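Local atomic coordinates of putative hemoglobin-like oxygen-binding protein (Pseudoalteromonas haloplanktis, PDB entry 4UUR), a protein that binds heme b and, as a group II truncated hemoglobin, probably binds and carries oxygen. Residues 38-43 / 117-122; 46-51 / 109-114; 69-74 / 84-89. One frame throughout, in Å; residues are numbered along the deposited sequence.

Contact 1. Residues 38-43 / 117-122; sequences ANRFYD and LDLEVD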
# COMPACT_ATOMS: atom_id res chain seq x y z
N ALA A 38 5.38 -2.10 -3.92
CA ALA A 38 4.13 -1.92 -4.61
C ALA A 38 3.81 -3.18 -5.41
O ALA A 38 2.68 -3.70 -5.39
CB ALA A 38 4.24 -0.71 -5.54
N ASN A 39 4.81 -3.69 -6.11
CA ASN A 39 4.61 -4.83 -6.94
C ASN A 39 4.42 -6.10 -6.19
O ASN A 39 3.61 -6.88 -6.61
CB ASN A 39 5.70 -4.98 -8.00
CG ASN A 39 5.46 -4.04 -9.16
OD1 ASN A 39 4.40 -4.03 -9.77
ND2 ASN A 39 6.40 -3.20 -9.40
N ARG A 40 5.18 -6.32 -5.14
CA ARG A 40 5.03 -7.50 -4.28
C ARG A 40 3.64 -7.53 -3.63
O ARG A 40 3.02 -8.59 -3.54
CB ARG A 40 6.06 -7.43 -3.17
CG ARG A 40 5.94 -8.52 -2.09
CD ARG A 40 6.54 -9.83 -2.53
NE ARG A 40 7.99 -9.72 -2.52
CZ ARG A 40 8.82 -10.70 -2.86
NH1 ARG A 40 8.40 -11.89 -3.27
NH2 ARG A 40 10.11 -10.49 -2.76
N PHE A 41 3.18 -6.37 -3.18
CA PHE A 41 1.85 -6.21 -2.57
C PHE A 41 0.76 -6.76 -3.48
O PHE A 41 -0.03 -7.59 -3.06
CB PHE A 41 1.59 -4.71 -2.26
CG PHE A 41 0.24 -4.44 -1.66
CD1 PHE A 41 -0.10 -4.92 -0.40
CD2 PHE A 41 -0.71 -3.76 -2.36
CE1 PHE A 41 -1.35 -4.70 0.13
CE2 PHE A 41 -1.95 -3.50 -1.82
CZ PHE A 41 -2.26 -3.96 -0.57
N TYR A 42 0.73 -6.31 -4.73
CA TYR A 42 -0.29 -6.74 -5.68
C TYR A 42 -0.03 -8.16 -6.15
O TYR A 42 -0.96 -8.91 -6.45
CB TYR A 42 -0.32 -5.74 -6.86
CG TYR A 42 -0.96 -4.40 -6.44
CD1 TYR A 42 -2.29 -4.36 -6.02
CD2 TYR A 42 -0.24 -3.24 -6.41
CE1 TYR A 42 -2.87 -3.18 -5.56
CE2 TYR A 42 -0.82 -2.03 -6.00
CZ TYR A 42 -2.15 -2.01 -5.56
OH TYR A 42 -2.76 -0.84 -5.12
N ASP A 43 1.23 -8.55 -6.21
CA ASP A 43 1.56 -9.91 -6.60
C ASP A 43 0.94 -10.92 -5.67
O ASP A 43 0.41 -11.95 -6.10
CB ASP A 43 3.06 -10.06 -6.65
CG ASP A 43 3.65 -9.60 -8.01
OD1 ASP A 43 2.87 -9.24 -8.93
OD2 ASP A 43 4.88 -9.64 -8.13
N LEU A 117 6.02 -6.45 3.63
CA LEU A 117 7.03 -5.77 4.43
C LEU A 117 8.01 -6.74 5.11
O LEU A 117 9.22 -6.45 5.16
CB LEU A 117 6.39 -4.85 5.47
CG LEU A 117 5.65 -3.67 4.84
CD1 LEU A 117 4.90 -2.88 5.88
CD2 LEU A 117 6.59 -2.76 4.11
N ASP A 118 7.52 -7.90 5.56
CA ASP A 118 8.43 -8.98 5.97
C ASP A 118 9.44 -9.34 4.87
O ASP A 118 10.63 -9.55 5.15
CB ASP A 118 7.66 -10.26 6.39
CG ASP A 118 7.00 -10.12 7.74
OD1 ASP A 118 7.22 -9.07 8.38
OD2 ASP A 118 6.21 -11.00 8.15
N LEU A 119 8.99 -9.44 3.63
CA LEU A 119 9.95 -9.85 2.61
C LEU A 119 10.81 -8.68 2.12
O LEU A 119 11.90 -8.91 1.63
CB LEU A 119 9.24 -10.53 1.45
CG LEU A 119 8.78 -11.95 1.70
CD1 LEU A 119 7.61 -12.29 0.83
CD2 LEU A 119 9.89 -12.93 1.48
N GLU A 120 10.37 -7.45 2.24
CA GLU A 120 11.06 -6.34 1.50
C GLU A 120 11.90 -5.49 2.40
O GLU A 120 12.78 -4.79 1.93
CB GLU A 120 10.07 -5.42 0.72
CG GLU A 120 9.33 -6.13 -0.41
CD GLU A 120 10.26 -6.58 -1.56
OE1 GLU A 120 11.25 -5.86 -1.87
OE2 GLU A 120 10.02 -7.64 -2.18
N VAL A 121 11.60 -5.50 3.69
CA VAL A 121 12.26 -4.59 4.61
C VAL A 121 13.14 -5.40 5.57
O VAL A 121 12.63 -6.10 6.47
CB VAL A 121 11.27 -3.74 5.39
CG1 VAL A 121 12.00 -2.60 6.13
CG2 VAL A 121 10.20 -3.17 4.47
N ASP A 122 14.44 -5.30 5.38
CA ASP A 122 15.37 -6.08 6.17
C ASP A 122 15.69 -5.44 7.54
O ASP A 122 15.91 -6.18 8.49
CB ASP A 122 16.61 -6.50 5.39
CG ASP A 122 17.42 -5.33 4.90
OD1 ASP A 122 17.52 -4.32 5.62
OD2 ASP A 122 17.97 -5.45 3.78

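Contact 2. Residues 46-51 / 109-114; sequences ATDEYA and WMYCMN. With HEM (protoporphyrin IX containing Fe), chain C.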
# COMPACT_ATOMS: atom_id res chain seq x y z
N ALA A 46 -3.08 -10.77 -5.61
CA ALA A 46 -3.67 -11.38 -6.80
C ALA A 46 -3.73 -12.92 -6.79
O ALA A 46 -4.34 -13.55 -7.66
CB ALA A 46 -2.96 -10.89 -8.07
N THR A 47 -3.11 -13.55 -5.80
CA THR A 47 -3.08 -14.98 -5.78
C THR A 47 -3.41 -15.60 -4.47
O THR A 47 -3.51 -16.79 -4.38
CB THR A 47 -1.70 -15.46 -6.20
OG1 THR A 47 -0.68 -14.84 -5.38
CG2 THR A 47 -1.51 -15.15 -7.70
N ASP A 48 -3.51 -14.82 -3.42
CA ASP A 48 -3.64 -15.41 -2.12
C ASP A 48 -5.12 -15.48 -1.87
O ASP A 48 -5.86 -14.55 -2.22
CB ASP A 48 -2.93 -14.58 -1.07
CG ASP A 48 -3.15 -15.11 0.32
OD1 ASP A 48 -4.29 -15.03 0.83
OD2 ASP A 48 -2.16 -15.57 0.92
N GLU A 49 -5.54 -16.59 -1.25
CA GLU A 49 -6.97 -16.93 -1.17
C GLU A 49 -7.66 -15.96 -0.26
O GLU A 49 -8.61 -15.31 -0.65
CB GLU A 49 -7.20 -18.37 -0.68
CG GLU A 49 -8.69 -18.73 -0.66
CD GLU A 49 -9.05 -19.91 0.23
OE1 GLU A 49 -8.17 -20.41 0.98
OE2 GLU A 49 -10.23 -20.33 0.16
N TYR A 50 -7.17 -15.82 0.95
CA TYR A 50 -7.81 -14.91 1.87
C TYR A 50 -8.06 -13.48 1.35
O TYR A 50 -8.85 -12.77 1.94
CB TYR A 50 -7.00 -14.85 3.13
CG TYR A 50 -7.44 -13.81 4.15
CD1 TYR A 50 -8.68 -13.88 4.80
CD2 TYR A 50 -6.57 -12.77 4.50
CE1 TYR A 50 -9.04 -12.90 5.75
CE2 TYR A 50 -6.92 -11.81 5.44
CZ TYR A 50 -8.13 -11.87 6.07
OH TYR A 50 -8.39 -10.87 7.00
N ALA A 51 -7.35 -13.04 0.30
CA ALA A 51 -7.51 -11.67 -0.22
C ALA A 51 -8.28 -11.59 -1.55
O ALA A 51 -8.45 -10.47 -2.12
CB ALA A 51 -6.15 -10.98 -0.36
N TRP A 109 -6.18 -6.25 3.38
CA TRP A 109 -5.20 -5.29 2.89
C TRP A 109 -3.96 -5.34 3.77
O TRP A 109 -2.83 -5.36 3.25
CB TRP A 109 -5.75 -3.88 2.96
CG TRP A 109 -5.10 -2.91 2.05
CD1 TRP A 109 -5.56 -2.50 0.83
CD2 TRP A 109 -3.87 -2.23 2.26
NE1 TRP A 109 -4.71 -1.58 0.28
CE2 TRP A 109 -3.66 -1.39 1.15
CE3 TRP A 109 -2.94 -2.21 3.29
CZ2 TRP A 109 -2.53 -0.57 1.03
CZ3 TRP A 109 -1.82 -1.36 3.16
CH2 TRP A 109 -1.63 -0.59 2.06
N MET A 110 -4.14 -5.32 5.10
CA MET A 110 -2.98 -5.44 6.00
C MET A 110 -2.21 -6.76 5.92
O MET A 110 -0.99 -6.78 5.90
CB MET A 110 -3.34 -5.12 7.43
CG MET A 110 -3.47 -3.63 7.66
SD MET A 110 -2.09 -2.64 7.02
CE MET A 110 -0.80 -3.22 8.13
N TYR A 111 -2.94 -7.85 5.83
CA TYR A 111 -2.35 -9.17 5.64
C TYR A 111 -1.40 -9.18 4.44
O TYR A 111 -0.27 -9.65 4.54
CB TYR A 111 -3.50 -10.17 5.49
CG TYR A 111 -3.11 -11.51 4.96
CD1 TYR A 111 -3.07 -11.73 3.60
CD2 TYR A 111 -2.80 -12.57 5.82
CE1 TYR A 111 -2.72 -12.97 3.08
CE2 TYR A 111 -2.46 -13.83 5.32
CZ TYR A 111 -2.44 -14.02 3.96
OH TYR A 111 -2.08 -15.22 3.44
N CYS A 112 -1.85 -8.66 3.30
CA CYS A 112 -0.99 -8.51 2.13
C CYS A 112 0.20 -7.60 2.42
O CYS A 112 1.31 -7.93 2.01
CB CYS A 112 -1.77 -7.92 0.96
SG CYS A 112 -2.90 -9.10 0.23
N MET A 113 -0.03 -6.45 3.06
CA MET A 113 1.10 -5.50 3.26
C MET A 113 2.11 -5.97 4.36
O MET A 113 3.34 -5.78 4.23
CB MET A 113 0.58 -4.10 3.55
CG MET A 113 1.66 -3.07 3.79
SD MET A 113 2.74 -2.96 2.35
CE MET A 113 1.67 -1.99 1.24
N ASN A 114 1.61 -6.61 5.42
CA ASN A 114 2.48 -7.38 6.37
C ASN A 114 3.40 -8.39 5.67
O ASN A 114 4.62 -8.39 5.84
CB ASN A 114 1.64 -8.08 7.44
CG ASN A 114 0.98 -7.10 8.41
OD1 ASN A 114 1.47 -5.99 8.64
ND2 ASN A 114 -0.17 -7.47 8.93
CHA HEM C . -6.91 2.84 -4.70
CHB HEM C . -8.97 -0.60 -1.94
CHC HEM C . -6.27 0.96 1.78
CHD HEM C . -3.68 3.59 -1.26
C1A HEM C . -7.72 1.80 -4.27
C2A HEM C . -8.66 1.14 -5.06
C3A HEM C . -9.21 0.16 -4.29
C4A HEM C . -8.64 0.21 -3.00
CMA HEM C . -10.29 -0.83 -4.72
CAA HEM C . -9.02 1.42 -6.50
CBA HEM C . -7.82 1.36 -7.45
CGA HEM C . -8.13 0.89 -8.86
O1A HEM C . -8.50 -0.26 -9.17
O2A HEM C . -7.94 1.71 -9.77
C1B HEM C . -8.43 -0.44 -0.66
C2B HEM C . -8.91 -1.08 0.52
C3B HEM C . -8.16 -0.63 1.57
C4B HEM C . -7.24 0.35 0.99
CMB HEM C . -10.02 -2.12 0.51
CAB HEM C . -8.10 -0.84 3.05
CBB HEM C . -9.03 -1.49 3.69
C1C HEM C . -5.24 1.75 1.28
C2C HEM C . -4.13 2.23 2.00
C3C HEM C . -3.41 3.00 1.12
C4C HEM C . -4.08 2.94 -0.13
CMC HEM C . -3.86 1.96 3.47
CAC HEM C . -2.13 3.72 1.29
CBC HEM C . -1.37 3.58 2.37
C1D HEM C . -4.42 3.59 -2.39
C2D HEM C . -4.05 4.46 -3.51
C3D HEM C . -4.94 4.25 -4.45
C4D HEM C . -5.87 3.27 -3.91
CMD HEM C . -2.91 5.43 -3.63
CAD HEM C . -5.02 4.95 -5.80
CBD HEM C . -6.03 6.09 -5.59
CGD HEM C . -6.21 7.01 -6.80
O1D HEM C . -5.70 6.76 -7.91
O2D HEM C . -6.87 8.06 -6.73
NA HEM C . -7.69 1.19 -3.01
NB HEM C . -7.45 0.38 -0.31
NC HEM C . -5.16 2.17 0.01
ND HEM C . -5.47 2.86 -2.68
FE HEM C . -6.42 1.69 -1.55
O HOH W 1 -5.10 0.08 -2.23

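Contact 3. Residues 69-74 / 84-89; sequences FFEFLS and VAKHGH. With HEM (protoporphyrin IX containing Fe), chain C.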
# COMPACT_ATOMS: atom_id res chain seq x y z
N PHE A 69 0.11 3.29 -7.11
CA PHE A 69 0.48 2.99 -5.72
C PHE A 69 1.96 3.25 -5.51
O PHE A 69 2.34 3.76 -4.48
CB PHE A 69 0.17 1.54 -5.37
CG PHE A 69 0.32 1.20 -3.91
CD1 PHE A 69 -0.34 1.92 -2.94
CD2 PHE A 69 1.05 0.13 -3.51
CE1 PHE A 69 -0.21 1.63 -1.59
CE2 PHE A 69 1.14 -0.23 -2.20
CZ PHE A 69 0.52 0.53 -1.22
N PHE A 70 2.80 2.88 -6.47
CA PHE A 70 4.24 3.18 -6.39
C PHE A 70 4.49 4.69 -6.24
O PHE A 70 5.19 5.13 -5.31
CB PHE A 70 4.97 2.68 -7.64
CG PHE A 70 6.26 3.39 -7.92
CD1 PHE A 70 7.35 3.25 -7.07
CD2 PHE A 70 6.39 4.19 -9.06
CE1 PHE A 70 8.55 3.91 -7.34
CE2 PHE A 70 7.58 4.85 -9.34
CZ PHE A 70 8.66 4.72 -8.47
N GLU A 71 3.91 5.46 -7.17
CA GLU A 71 3.96 6.92 -7.13
C GLU A 71 3.59 7.39 -5.76
O GLU A 71 4.24 8.29 -5.24
CB GLU A 71 3.01 7.54 -8.16
CG GLU A 71 3.56 7.56 -9.57
CD GLU A 71 2.49 7.55 -10.66
OE1 GLU A 71 1.32 7.98 -10.48
OE2 GLU A 71 2.83 7.06 -11.73
N PHE A 72 2.58 6.78 -5.15
CA PHE A 72 2.19 7.22 -3.80
C PHE A 72 3.25 6.91 -2.78
O PHE A 72 3.61 7.79 -1.98
CB PHE A 72 0.87 6.62 -3.35
CG PHE A 72 0.59 6.80 -1.89
CD1 PHE A 72 0.10 8.01 -1.41
CD2 PHE A 72 0.81 5.74 -0.99
CE1 PHE A 72 -0.17 8.16 -0.05
CE2 PHE A 72 0.54 5.88 0.34
CZ PHE A 72 0.05 7.09 0.82
N LEU A 73 3.77 5.69 -2.84
CA LEU A 73 4.82 5.23 -1.92
C LEU A 73 6.10 6.06 -2.03
O LEU A 73 6.69 6.37 -1.03
CB LEU A 73 5.16 3.74 -2.12
CG LEU A 73 4.10 2.79 -1.61
CD1 LEU A 73 4.54 1.34 -1.84
CD2 LEU A 73 3.78 3.06 -0.16
N SER A 74 6.51 6.44 -3.23
CA SER A 74 7.70 7.27 -3.32
C SER A 74 7.62 8.53 -2.42
O SER A 74 8.57 8.82 -1.72
CB SER A 74 8.01 7.69 -4.74
OG SER A 74 8.98 8.74 -4.70
N VAL A 84 1.49 13.27 -5.48
CA VAL A 84 1.06 14.66 -5.38
C VAL A 84 1.47 15.52 -6.60
O VAL A 84 0.79 16.47 -6.92
CB VAL A 84 1.55 15.36 -4.10
CG1 VAL A 84 0.87 16.73 -3.97
CG2 VAL A 84 1.25 14.53 -2.87
N ALA A 85 2.56 15.19 -7.29
CA ALA A 85 2.89 15.85 -8.54
C ALA A 85 1.83 15.59 -9.60
O ALA A 85 1.44 16.48 -10.33
CB ALA A 85 4.25 15.40 -9.07
N LYS A 86 1.40 14.35 -9.71
CA LYS A 86 0.61 13.94 -10.86
C LYS A 86 -0.89 13.86 -10.59
O LYS A 86 -1.68 14.00 -11.51
CB LYS A 86 1.12 12.59 -11.35
CG LYS A 86 0.66 12.19 -12.75
CD LYS A 86 1.45 10.99 -13.26
CE LYS A 86 2.95 11.21 -13.13
NZ LYS A 86 3.69 10.52 -14.21
N HIS A 87 -1.29 13.61 -9.34
CA HIS A 87 -2.70 13.38 -9.00
C HIS A 87 -3.22 14.31 -7.91
O HIS A 87 -4.40 14.22 -7.60
CB HIS A 87 -2.91 11.89 -8.56
CG HIS A 87 -2.35 10.88 -9.51
ND1 HIS A 87 -3.02 10.46 -10.64
CD2 HIS A 87 -1.17 10.21 -9.51
CE1 HIS A 87 -2.28 9.59 -11.30
NE2 HIS A 87 -1.15 9.42 -10.64
N GLY A 88 -2.38 15.17 -7.33
CA GLY A 88 -2.80 16.02 -6.19
C GLY A 88 -2.71 15.33 -4.83
O GLY A 88 -2.27 14.19 -4.75
N HIS A 89 -3.13 16.00 -3.77
CA HIS A 89 -3.01 15.46 -2.40
C HIS A 89 -3.74 14.12 -2.17
O HIS A 89 -4.86 13.95 -2.62
CB HIS A 89 -3.51 16.49 -1.38
CG HIS A 89 -2.67 17.74 -1.32
ND1 HIS A 89 -1.46 17.79 -0.66
CD2 HIS A 89 -2.85 18.97 -1.86
CE1 HIS A 89 -0.94 19.00 -0.78
NE2 HIS A 89 -1.77 19.73 -1.51
CHA HEM C . -6.91 2.84 -4.70
CHB HEM C . -8.97 -0.60 -1.94
CHC HEM C . -6.27 0.96 1.78
CHD HEM C . -3.68 3.59 -1.26
C1A HEM C . -7.72 1.80 -4.27
C2A HEM C . -8.66 1.14 -5.06
C3A HEM C . -9.21 0.16 -4.29
C4A HEM C . -8.64 0.21 -3.00
CMA HEM C . -10.29 -0.83 -4.72
CAA HEM C . -9.02 1.42 -6.50
CBA HEM C . -7.82 1.36 -7.45
CGA HEM C . -8.13 0.89 -8.86
O1A HEM C . -8.50 -0.26 -9.17
O2A HEM C . -7.94 1.71 -9.77
C1B HEM C . -8.43 -0.44 -0.66
C2B HEM C . -8.91 -1.08 0.52
C3B HEM C . -8.16 -0.63 1.57
C4B HEM C . -7.24 0.35 0.99
CMB HEM C . -10.02 -2.12 0.51
CAB HEM C . -8.10 -0.84 3.05
CBB HEM C . -9.03 -1.49 3.69
C1C HEM C . -5.24 1.75 1.28
C2C HEM C . -4.13 2.23 2.00
C3C HEM C . -3.41 3.00 1.12
C4C HEM C . -4.08 2.94 -0.13
CMC HEM C . -3.86 1.96 3.47
CAC HEM C . -2.13 3.72 1.29
CBC HEM C . -1.37 3.58 2.37
C1D HEM C . -4.42 3.59 -2.39
C2D HEM C . -4.05 4.46 -3.51
C3D HEM C . -4.94 4.25 -4.45
C4D HEM C . -5.87 3.27 -3.91
CMD HEM C . -2.91 5.43 -3.63
CAD HEM C . -5.02 4.95 -5.80
CBD HEM C . -6.03 6.09 -5.59
CGD HEM C . -6.21 7.01 -6.80
O1D HEM C . -5.70 6.76 -7.91
O2D HEM C . -6.87 8.06 -6.73
NA HEM C . -7.69 1.19 -3.01
NB HEM C . -7.45 0.38 -0.31
NC HEM C . -5.16 2.17 0.01
ND HEM C . -5.47 2.86 -2.68
FE HEM C . -6.42 1.69 -1.55
O HOH W 1 -5.10 0.08 -2.23

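Contact 1. Residues 38-43 / 117-122
Glu120 OE2 is gripped by two nitrogens of a single side chain: Arg40 NE lies 2.9 Å from Glu120 OE2, and Arg40 NH2 also lies 2.9 Å from Glu120 OE2. The arginine therefore approaches with its NE/NH2 side, and both N-H groups converge on one oxygen of the carboxylate instead of pairing with both. Glu120 OE2 receives the NE donor on its anti lone pair and the NH2 donor almost in line with its C-O bond. The oxygen stays close to the guanidinium plane, yet each bond is bent, with an N-H...O angle of 148° at NE, and the carboxylate is twisted 39° from the guanidinium. This is a side-on salt bridge made through a single carboxylate oxygen.

Chain shape brings the groups together. Arg40 sets out with CG trans to its backbone N (chi1 174°) and then folds at both chi2 and chi3, which turns the NE/NH2 side toward helix 103-120. Glu120 bends at chi2 to meet it, its side chain also touching Ala36 and Ile37. Over one face of the guanidinium sits the Leu119 CD1 methyl, 4.2 Å from Arg40 NH1 and displaced toward the rim of the group, so the charged plate carries an apolar lid while its edge makes the polar contact. The Arg40 side chain also rests on Thr116, one turn before Glu120.

Glu120 is the last residue of its helix before Val121 departs from helical geometry. Lying beside this last turn, the positive group may also interact favourably, at longer range, with the helix's C-terminal end. The arrangement is a solvent-facing salt bridge between helices 31-45 and 103-120, the B and G helices of the two-over-two globin sandwich of truncated hemoglobins.

Contact 2. Residues 46-51 / 109-114
Tyr111 OH donates a short hydrogen bond to Asp48 OD2, 2.5 Å away, reaching that oxygen on its syn side but 28° out of the carboxylate plane. With CG trans to the backbone N (chi1 165°), the Tyr111 ring extends toward the loop 46-51. The carboxylate comes to the edge of this ring near its hydroxyl end, while Tyr50 addresses a face. Tyr50 CD2 stands 3.7 Å from Tyr111 CG, and with the ring planes at 77° the pair is a T-shaped (edge-to-face) stack. Tyr111 is thus fixed in two ways, its hydroxyl by the acid and its face by the neighbouring ring edge. Deeper in, Ala51 CB packs 3.8 Å from Cys112 SG, whose side chain is backed by Phe41, Ile44 and Met45.

In the next shell Lys115 makes a weak hydrogen bond to Tyr111 OH. Two residues before Tyr111, Trp109 points from helix 103-120 toward the heme. Its indole lays a face over HEM CHC, with NE1 3.3 Å from HEM CHC, and Phe41 packs against it. At the indole edge, Trp109 NE1 donates to the water, 3.0 Å away, that is bound to the heme iron.

The nearby lysine may polarise the Tyr111 hydroxyl and strengthen its bond to the acid. On the heme side, the indole N-H would be expected to steady the iron-bound water, consistent with a distal tryptophan that would also bond other ligands, as in related group II truncated hemoglobins.

Contact 3. Residues 69-74 / 84-89
Glu71 buries the most surface here, and its carboxylate is the meeting point of His87 and Lys86. The main link is a hydrogen bond from His87 NE2 to Glu71 OE1, 2.9 Å long, with an N-H...O angle of 149°. The acceptor lies practically in the imidazole plane, and the donor arrives nearly end-on to the oxygen. Carboxylate and ring planes are only 17° apart, so the two flat groups meet edge to edge as an almost coplanar pair, although the side chains as a whole approach each other at about a right angle. Glu71 reaches across from helix 63-76 to the short helix 83-87 on a chain extended beyond CG; its other oxygen, OE2, accepts from Gln67 NE2, so both oxygens are engaged and the carboxylate is hindered from turning.

Lys86 plays a looser part. Its CD methylene approaches Glu71 OE1 at 4.1 Å, and its ammonium NZ stays 4.3 Å from Glu71 OE2, too far for a salt bridge. Its CG lies 3.9 Å above the imidazole plane of His87, toward the rim of one face, and Phe83 and the heme-binding Arg95 also neighbour the ring. A leucine in place of His87 has no N-H to offer, and Glu71 OE1 would probably be left without this donor, the buried carboxylate then being held mainly through Gln67 and freer to turn.

On its heme-facing side, helix 63-76 packs Phe72 CE2 3.6 Å from HEM CAC and Phe69 CE1 4.0 Å from HEM CHD. The pairing is a histidine-carboxylate hydrogen bond, in which the negative carboxylate would tend to favour a protonated imidazole, whereas the charges of Arg95, beside the ring, and of Lys86, near the carboxylate, would work against it.

In the fold
Contact 1 lies at the surface, whereas contacts 2 and 3 are partly buried and both reach the heme, from positions on opposite sides of the chain's centre. Contacts 1 and 2 share helix 103-120; contact 3 instead ties helix 63-76 to the short helix 83-87 close by in sequence. Along the chain, contact 3 is nested within contact 2 and contact 2 within contact 1. Chemistry follows place: a charged pair on the outside, tyrosine pairing and small apolar packing at the loop, a carboxylate-imidazole bond at the third. Phe41, Trp109 and Phe69 meet between them, an aromatic cluster joining all three beside the heme.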